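Local coordinates for ABC-type transport system, molybdenum-specific extracellular solute-binding protein (Clostridium difficile, PDB 4KD5) that probably captures molybdate or tungstate outside the cell as the solute-binding component of an ABC importer, at residues Ala62-Met67 and Met81-Lys86; Val196-Ala201 and Asp206-Phe211. All coordinates share one frame; numbering follows the deposited sequence.

Contact 1: residues Ala62-Met67 and Met81-Lys86; sequences AGQKQM and MKDLVK. With SBT (2-butanol), chain G.
The side chains of Met67 and Met81 meet where helix 65-72 and the loop before it lie against the start of strand 82-94, in one alpha/beta lobe of a solute-binding protein of the ModA family. Met81 reaches the helix first. It is modelled as selenomethionine, as is Met67, and its chain runs outward until a turn about the CG-SE bond (chi3 75°) swings the terminal methyl toward the helix. There Met81 CE lies 4.3 Å from Met67 CB and 4.1 Å from Met67 O, so a single methyl group meets both the root of the side chain and the backbone carbonyl. Met81 also packs on Ser197 of the neighbouring strand and on Lys148 of a second subunit.

Lys82 points away from the helix, and the next touching residue is Asp83, whose CA is 9.1 Å from the CA of Gln64. The two side chains cross at about a right angle, and their amide and carboxylate planes are 70° apart. Gln64 OE1 is placed 2.7 Å from Asp83 OD1; since the amide is probably turned over in the model, the atom facing the carboxylate may really be the nitrogen. Gln64 bends sharply at its CB-CG bond (chi2 -84°), which carries the amide to the strand while the backbone stays with the bound 2-butanol: Gln64 N is 3.3 Å from C2 of the alcohol, and Gly63 CA is 3.7 Å from its C4.

Farther along, Leu84 and Val85 turn to helix 218-226, where Leu84 O accepts a hydrogen bond from Gln221 NE2. At the end, Lys86 NZ forms a salt bridge with Glu233 OE2.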
ATOM      1  N   ALA A  62      22.423  -8.202 -10.205  1.00 58.23           N
ATOM      2  CA  ALA A  62      23.032  -8.467 -11.507  1.00 64.63           C
ATOM      3  C   ALA A  62      22.770  -9.904 -11.941  1.00 75.94           C
ATOM      4  O   ALA A  62      22.794 -10.224 -13.133  1.00 87.68           O
ATOM      5  CB  ALA A  62      24.526  -8.197 -11.465  1.00 61.78           C
ATOM      6  N   GLY A  63      22.544 -10.774 -10.962  1.00 69.51           N
ATOM      7  CA  GLY A  63      22.308 -12.181 -11.238  1.00 72.08           C
ATOM      8  C   GLY A  63      21.291 -12.802 -10.301  1.00 71.17           C
ATOM      9  O   GLY A  63      20.842 -12.164  -9.347  1.00 67.53           O
ATOM     10  N   GLN A  64      20.935 -14.056 -10.570  1.00 71.47           N
ATOM     11  CA  GLN A  64      19.907 -14.747  -9.794  1.00 67.71           C
ATOM     12  C   GLN A  64      20.449 -15.441  -8.549  1.00 69.09           C
ATOM     13  O   GLN A  64      19.686 -15.797  -7.654  1.00 72.45           O
ATOM     14  CB  GLN A  64      19.167 -15.767 -10.667  1.00 72.64           C
ATOM     15  CG  GLN A  64      18.396 -15.184 -11.846  1.00 78.87           C
ATOM     16  CD  GLN A  64      17.007 -14.679 -11.481  1.00 84.12           C
ATOM     17  OE1 GLN A  64      16.240 -14.278 -12.356  1.00 83.14           O
ATOM     18  NE2 GLN A  64      16.677 -14.696 -10.193  1.00 85.07           N
ATOM     19  N   LYS A  65      21.765 -15.630  -8.504  1.00 70.40           N
ATOM     20  CA  LYS A  65      22.425 -16.349  -7.412  1.00 73.31           C
ATOM     21  C   LYS A  65      22.159 -15.727  -6.039  1.00 68.14           C
ATOM     22  O   LYS A  65      21.814 -16.424  -5.085  1.00 69.09           O
ATOM     23  CB  LYS A  65      23.934 -16.419  -7.675  1.00 79.39           C
ATOM     24  CG  LYS A  65      24.671 -17.531  -6.939  1.00 91.09           C
ATOM     25  CD  LYS A  65      25.248 -17.068  -5.599  1.00 94.83           C
ATOM     26  CE  LYS A  65      25.736 -18.267  -4.780  1.00 97.21           C
ATOM     27  NZ  LYS A  65      26.463 -17.880  -3.534  1.00 93.93           N
ATOM     28  N   GLN A  66      22.307 -14.412  -5.948  1.00 61.77           N
ATOM     29  CA  GLN A  66      22.151 -13.708  -4.678  1.00 64.62           C
ATOM     30  C   GLN A  66      20.700 -13.614  -4.198  1.00 61.15           C
ATOM     31  O   GLN A  66      20.444 -13.548  -2.995  1.00 59.95           O
ATOM     32  CB  GLN A  66      22.786 -12.318  -4.769  1.00 65.73           C
ATOM     33  CG  GLN A  66      22.958 -11.822  -6.194  1.00 66.68           C
ATOM     34  CD  GLN A  66      24.280 -12.223  -6.806  1.00 64.46           C
ATOM     35  OE1 GLN A  66      24.371 -12.466  -8.008  1.00 72.84           O
ATOM     36  NE2 GLN A  66      25.319 -12.275  -5.985  1.00 67.20           N
HETATM   37  N   MSE A  67      19.756 -13.606  -5.136  1.00 53.46           N
HETATM   38  CA  MSE A  67      18.336 -13.597  -4.795  1.00 51.68           C
HETATM   39  C   MSE A  67      17.926 -14.922  -4.162  1.00 62.66           C
HETATM   40  O   MSE A  67      17.145 -14.948  -3.208  1.00 65.22           O
HETATM   41  CB  MSE A  67      17.492 -13.325  -6.040  1.00 43.73           C
HETATM   42  CG  MSE A  67      17.543 -11.885  -6.518  1.00 54.58           C
HETATM   43 SE   MSE A  67      16.641 -10.677  -5.279  1.00 82.30          SE
HETATM   44  CE  MSE A  67      17.026  -8.986  -6.167  1.00 48.68           C
HETATM   45  N   MSE A  81       9.386 -11.078  -6.159  1.00 46.72           N
HETATM   46  CA  MSE A  81      10.546 -11.486  -6.949  1.00 50.72           C
HETATM   47  C   MSE A  81      10.190 -11.532  -8.432  1.00 51.52           C
HETATM   48  O   MSE A  81       9.326 -12.308  -8.853  1.00 54.49           O
HETATM   49  CB  MSE A  81      11.084 -12.843  -6.489  1.00 55.98           C
HETATM   50  CG  MSE A  81      11.640 -12.821  -5.073  1.00 61.77           C
HETATM   51 SE   MSE A  81      12.013 -14.582  -4.332  0.62 60.69          SE
HETATM   52  CE  MSE A  81      13.643 -14.978  -5.307  1.00 48.14           C
ATOM     53  N   LYS A  82      10.859 -10.692  -9.217  1.00 47.71           N
ATOM     54  CA  LYS A  82      10.613 -10.601 -10.655  1.00 49.97           C
ATOM     55  C   LYS A  82      11.890 -10.314 -11.424  1.00 45.56           C
ATOM     56  O   LYS A  82      12.870  -9.824 -10.858  1.00 49.49           O
ATOM     57  CB  LYS A  82       9.590  -9.499 -10.958  1.00 56.17           C
ATOM     58  CG  LYS A  82       8.154  -9.971 -11.034  1.00 65.96           C
ATOM     59  CD  LYS A  82       7.331  -9.446  -9.872  1.00 71.78           C
ATOM     60  CE  LYS A  82       6.053 -10.258  -9.716  1.00 83.44           C
ATOM     61  NZ  LYS A  82       5.163  -9.709  -8.654  1.00 88.51           N
ATOM     62  N   ASP A  83      11.865 -10.604 -12.719  1.00 45.22           N
ATOM     63  CA  ASP A  83      12.948 -10.215 -13.601  1.00 52.72           C
ATOM     64  C   ASP A  83      12.648  -8.835 -14.164  1.00 54.26           C
ATOM     65  O   ASP A  83      11.691  -8.665 -14.920  1.00 55.15           O
ATOM     66  CB  ASP A  83      13.115 -11.242 -14.723  1.00 60.78           C
ATOM     67  CG  ASP A  83      13.620 -12.574 -14.217  1.00 68.79           C
ATOM     68  OD1 ASP A  83      14.292 -12.582 -13.171  1.00 71.27           O
ATOM     69  OD2 ASP A  83      13.335 -13.606 -14.861  1.00 72.12           O
ATOM     70  N   LEU A  84      13.447  -7.850 -13.763  1.00 49.76           N
ATOM     71  CA  LEU A  84      13.241  -6.473 -14.188  1.00 48.24           C
ATOM     72  C   LEU A  84      13.576  -6.300 -15.669  1.00 52.29           C
ATOM     73  O   LEU A  84      12.680  -6.149 -16.506  1.00 56.04           O
ATOM     74  CB  LEU A  84      14.083  -5.533 -13.327  1.00 44.39           C
ATOM     75  CG  LEU A  84      13.921  -4.039 -13.565  1.00 45.82           C
ATOM     76  CD1 LEU A  84      12.447  -3.724 -13.652  1.00 42.48           C
ATOM     77  CD2 LEU A  84      14.585  -3.248 -12.449  1.00 33.73           C
ATOM     78  N   VAL A  85      14.868  -6.326 -15.984  1.00 43.93           N
ATOM     79  CA  VAL A  85      15.320  -6.292 -17.369  1.00 44.53           C
ATOM     80  C   VAL A  85      16.383  -7.354 -17.600  1.00 51.00           C
ATOM     81  O   VAL A  85      16.854  -7.999 -16.662  1.00 50.90           O
ATOM     82  CB  VAL A  85      15.889  -4.921 -17.773  1.00 48.32           C
ATOM     83  CG1 VAL A  85      14.876  -3.824 -17.520  1.00 45.65           C
ATOM     84  CG2 VAL A  85      17.177  -4.632 -17.014  1.00 53.30           C
ATOM     85  N   LYS A  86      16.758  -7.530 -18.858  1.00 50.55           N
ATOM     86  CA  LYS A  86      17.836  -8.437 -19.201  1.00 63.59           C
ATOM     87  C   LYS A  86      18.757  -7.740 -20.185  1.00 65.32           C
ATOM     88  O   LYS A  86      18.358  -6.775 -20.838  1.00 64.16           O
ATOM     89  CB  LYS A  86      17.291  -9.742 -19.787  1.00 68.93           C
ATOM     90  CG  LYS A  86      16.536  -9.567 -21.097  1.00 74.08           C
ATOM     91  CD  LYS A  86      15.918 -10.880 -21.598  1.00 88.26           C
ATOM     92  CE  LYS A  86      16.091 -12.043 -20.628  1.00 97.98           C
ATOM     93  NZ  LYS A  86      15.028 -12.108 -19.584  1.00 97.95           N
TER
HETATM   94  C1  SBT G 302      22.124 -17.775 -12.086  1.00 53.40           C
HETATM   95  C2  SBT G 302      22.578 -16.338 -12.280  1.00 52.77           C
HETATM   96  C3  SBT G 302      23.834 -16.054 -11.471  1.00 49.42           C
HETATM   97  C4  SBT G 302      24.623 -14.915 -12.077  1.00 44.49           C
HETATM   98  OH  SBT G 302      22.855 -16.142 -13.663  1.00 61.09           O

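Contact 2: residues Val196-Ala201 and Asp206-Phe211; sequences VSVIKA and DAAKKF. With FMT (formic acid), chain H; FMT (formic acid), chain F.
Val198 aims both of its methyls at helix 205-215 and meets Ala208 and Lys209 there. CG1 sits anti to the backbone N (chi1 175°) and CG2 anti to the carbonyl carbon, which spreads the fork over the helix surface. Ala208 points its methyl straight back, almost equally far from the two branches: CB is 3.8 Å from Val198 CG1 and 3.9 Å from Val198 CG2. The second branch also looks beyond the alanine, with Val198 CG2 lying 3.8 Å from Lys209 N and 4.0 Å from Lys209 CG. Lys209 thus touches the valine only with its backbone and the base of its chain; from CG onward it runs out fully extended, and its NZ makes a long, weak ion pair with Asp79.

The contact joins two layers of an alpha-beta-alpha sandwich, the sheet and one of its helical faces: strand 193-198 ends, the chain turns within a few residues, and the helix folds back over the same strand. The alternation of the strand sorts its side chains between the layers. Val196 and Val198 face the helix, touching Glu212 as well, whereas Ser197 and Ile199 pack on Leu76. On the helix, Phe211 lies on Leu8 and Ile10 of strand 6-13 and on Leu58, and meets the ring of Tyr27 edge-to-face.

Two formates, probably from the crystallisation liquor, sit at the margins. One takes a hydrogen bond of 2.8 Å from Ala201 N to its O1, although the N-H is well off line at 136°, and its carbon is 3.4 Å from Ile199 CG2. The second lies by the first turn of the helix, where Ala207 N gives its O1 a straighter but weak bond of 3.4 Å. Close by, Asp206 packs against Asp206 of a third subunit.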
ATOM      1  N   VAL A 196      14.653  -8.134  -9.505  1.00 38.59           N
ATOM      2  CA  VAL A 196      14.314  -7.134  -8.502  1.00 33.62           C
ATOM      3  C   VAL A 196      13.479  -7.807  -7.413  1.00 40.20           C
ATOM      4  O   VAL A 196      12.768  -8.775  -7.683  1.00 41.22           O
ATOM      5  CB  VAL A 196      13.538  -5.943  -9.135  1.00 43.30           C
ATOM      6  CG1 VAL A 196      12.200  -6.399  -9.692  1.00 42.57           C
ATOM      7  CG2 VAL A 196      13.326  -4.817  -8.128  1.00 33.36           C
ATOM      8  N   SER A 197      13.579  -7.319  -6.180  1.00 40.35           N
ATOM      9  CA  SER A 197      12.724  -7.815  -5.103  1.00 45.86           C
ATOM     10  C   SER A 197      12.547  -6.780  -3.999  1.00 48.23           C
ATOM     11  O   SER A 197      13.459  -6.000  -3.725  1.00 51.62           O
ATOM     12  CB  SER A 197      13.295  -9.106  -4.513  1.00 47.37           C
ATOM     13  OG  SER A 197      12.436  -9.616  -3.510  1.00 61.00           O
ATOM     14  N   VAL A 198      11.377  -6.772  -3.365  1.00 45.64           N
ATOM     15  CA  VAL A 198      11.170  -5.955  -2.174  1.00 48.72           C
ATOM     16  C   VAL A 198      11.790  -6.687  -0.985  1.00 49.87           C
ATOM     17  O   VAL A 198      11.654  -7.907  -0.866  1.00 46.76           O
ATOM     18  CB  VAL A 198       9.675  -5.692  -1.913  1.00 48.15           C
ATOM     19  CG1 VAL A 198       9.478  -4.934  -0.609  1.00 36.60           C
ATOM     20  CG2 VAL A 198       9.070  -4.905  -3.055  1.00 46.17           C
ATOM     21  N   ILE A 199      12.477  -5.951  -0.117  1.00 44.98           N
ATOM     22  CA  ILE A 199      13.125  -6.546   1.048  1.00 45.31           C
ATOM     23  C   ILE A 199      12.113  -6.769   2.178  1.00 44.34           C
ATOM     24  O   ILE A 199      11.275  -5.907   2.440  1.00 46.14           O
ATOM     25  CB  ILE A 199      14.289  -5.665   1.525  1.00 54.72           C
ATOM     26  CG1 ILE A 199      15.268  -5.421   0.378  1.00 54.52           C
ATOM     27  CG2 ILE A 199      15.013  -6.299   2.691  1.00 52.36           C
ATOM     28  CD1 ILE A 199      15.833  -6.693  -0.219  1.00 44.89           C
ATOM     29  N   LYS A 200      12.194  -7.923   2.840  1.00 45.75           N
ATOM     30  CA  LYS A 200      11.229  -8.313   3.873  1.00 53.82           C
ATOM     31  C   LYS A 200      11.240  -7.377   5.080  1.00 54.25           C
ATOM     32  O   LYS A 200      10.188  -7.007   5.602  1.00 49.91           O
ATOM     33  CB  LYS A 200      11.513  -9.749   4.322  1.00 57.76           C
ATOM     34  CG  LYS A 200      10.494 -10.330   5.283  1.00 58.82           C
ATOM     35  CD  LYS A 200       9.176 -10.602   4.587  1.00 63.07           C
ATOM     36  CE  LYS A 200       8.615 -11.954   5.001  1.00 75.15           C
ATOM     37  NZ  LYS A 200       9.604 -13.050   4.794  1.00 78.84           N
ATOM     38  N   ALA A 201      12.434  -6.987   5.512  1.00 56.60           N
ATOM     39  CA  ALA A 201      12.582  -6.147   6.701  1.00 59.86           C
ATOM     40  C   ALA A 201      12.188  -4.693   6.472  1.00 63.80           C
ATOM     41  O   ALA A 201      12.146  -3.903   7.416  1.00 64.92           O
ATOM     42  CB  ALA A 201      13.994  -6.222   7.229  1.00 60.50           C
ATOM     43  N   ASP A 206       4.737  -1.647   0.959  1.00 55.40           N
ATOM     44  CA  ASP A 206       3.803  -1.176  -0.062  1.00 60.03           C
ATOM     45  C   ASP A 206       4.369  -0.073  -0.959  1.00 51.86           C
ATOM     46  O   ASP A 206       4.223  -0.126  -2.179  1.00 58.52           O
ATOM     47  CB  ASP A 206       2.481  -0.734   0.575  1.00 72.12           C
ATOM     48  CG  ASP A 206       1.516  -1.891   0.771  1.00 86.21           C
ATOM     49  OD1 ASP A 206       1.530  -2.508   1.858  1.00 91.63           O
ATOM     50  OD2 ASP A 206       0.745  -2.183  -0.168  1.00 89.94           O
ATOM     51  N   ALA A 207       5.023   0.918  -0.363  1.00 42.98           N
ATOM     52  CA  ALA A 207       5.680   1.961  -1.148  1.00 49.30           C
ATOM     53  C   ALA A 207       6.748   1.359  -2.065  1.00 57.70           C
ATOM     54  O   ALA A 207       6.982   1.850  -3.171  1.00 61.13           O
ATOM     55  CB  ALA A 207       6.288   3.002  -0.239  1.00 39.30           C
ATOM     56  N   ALA A 208       7.391   0.292  -1.599  1.00 55.20           N
ATOM     57  CA  ALA A 208       8.409  -0.397  -2.386  1.00 54.23           C
ATOM     58  C   ALA A 208       7.783  -1.201  -3.526  1.00 51.53           C
ATOM     59  O   ALA A 208       8.303  -1.208  -4.645  1.00 49.95           O
ATOM     60  CB  ALA A 208       9.241  -1.296  -1.496  1.00 55.88           C
ATOM     61  N   LYS A 209       6.683  -1.893  -3.234  1.00 47.96           N
ATOM     62  CA  LYS A 209       5.957  -2.644  -4.252  1.00 46.61           C
ATOM     63  C   LYS A 209       5.463  -1.727  -5.365  1.00 49.47           C
ATOM     64  O   LYS A 209       5.479  -2.089  -6.538  1.00 48.61           O
ATOM     65  CB  LYS A 209       4.767  -3.384  -3.632  1.00 48.25           C
ATOM     66  CG  LYS A 209       5.121  -4.504  -2.668  1.00 51.61           C
ATOM     67  CD  LYS A 209       3.915  -5.432  -2.456  1.00 59.11           C
ATOM     68  CE  LYS A 209       4.177  -6.457  -1.355  1.00 63.46           C
ATOM     69  NZ  LYS A 209       3.203  -7.593  -1.353  1.00 60.45           N
ATOM     70  N   LYS A 210       5.013  -0.538  -4.982  1.00 53.12           N
ATOM     71  CA  LYS A 210       4.507   0.432  -5.948  1.00 57.55           C
ATOM     72  C   LYS A 210       5.621   0.990  -6.828  1.00 52.25           C
ATOM     73  O   LYS A 210       5.420   1.224  -8.015  1.00 53.37           O
ATOM     74  CB  LYS A 210       3.768   1.573  -5.242  1.00 56.99           C
ATOM     75  CG  LYS A 210       2.251   1.427  -5.209  1.00 61.43           C
ATOM     76  CD  LYS A 210       1.803   0.158  -4.497  1.00 66.64           C
ATOM     77  CE  LYS A 210       0.283   0.050  -4.458  1.00 72.41           C
ATOM     78  NZ  LYS A 210      -0.328   0.031  -5.821  1.00 74.55           N
ATOM     79  N   PHE A 211       6.796   1.208  -6.246  1.00 43.74           N
ATOM     80  CA  PHE A 211       7.933   1.663  -7.035  1.00 40.35           C
ATOM     81  C   PHE A 211       8.457   0.553  -7.933  1.00 41.56           C
ATOM     82  O   PHE A 211       8.951   0.814  -9.026  1.00 53.26           O
ATOM     83  CB  PHE A 211       9.065   2.203  -6.159  1.00 39.25           C
ATOM     84  CG  PHE A 211      10.308   2.544  -6.934  1.00 43.95           C
ATOM     85  CD1 PHE A 211      10.291   3.550  -7.892  1.00 46.41           C
ATOM     86  CD2 PHE A 211      11.491   1.855  -6.715  1.00 43.03           C
ATOM     87  CE1 PHE A 211      11.435   3.863  -8.613  1.00 51.37           C
ATOM     88  CE2 PHE A 211      12.637   2.165  -7.431  1.00 43.62           C
ATOM     89  CZ  PHE A 211      12.608   3.169  -8.380  1.00 49.05           C
TER
HETATM   90  C   FMT H 303      15.854  -8.459   5.187  1.00 82.31           C
HETATM   91  O1  FMT H 303      14.635  -8.634   5.239  1.00 72.93           O
HETATM   92  O2  FMT H 303      16.513  -7.824   6.011  1.00 80.88           O
HETATM   93  C   FMT F 301       3.921   2.590   2.681  1.00 70.00           C
HETATM   94  O1  FMT F 301       4.552   1.567   2.945  1.00 70.76           O
HETATM   95  O2  FMT F 301       3.031   2.651   1.833  1.00 65.86           O

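In the fold
The two contacts share a sheet, because strands 82-94 and 193-198 are antiparallel neighbours in it. They are stitched together directly: Val196 N and Lys82 O lie 2.8 Å apart, a probable hydrogen bond, and Met67 SE rests 3.8 Å from Ser197 CB. Contact 1 is partly buried and mixes a methyl contact with a polar amide-carboxylate approach beside a bound alcohol. Contact 2 is buried and has no hydrogen bond across it; methyl groups make most of it, although its centre lies farther from the middle of the chain, about 21 Å against 10 Å. Contact 1 sets helix 65-72 against a strand that comes later in the chain; contact 2 brings helix 205-215 back onto the strand just before it.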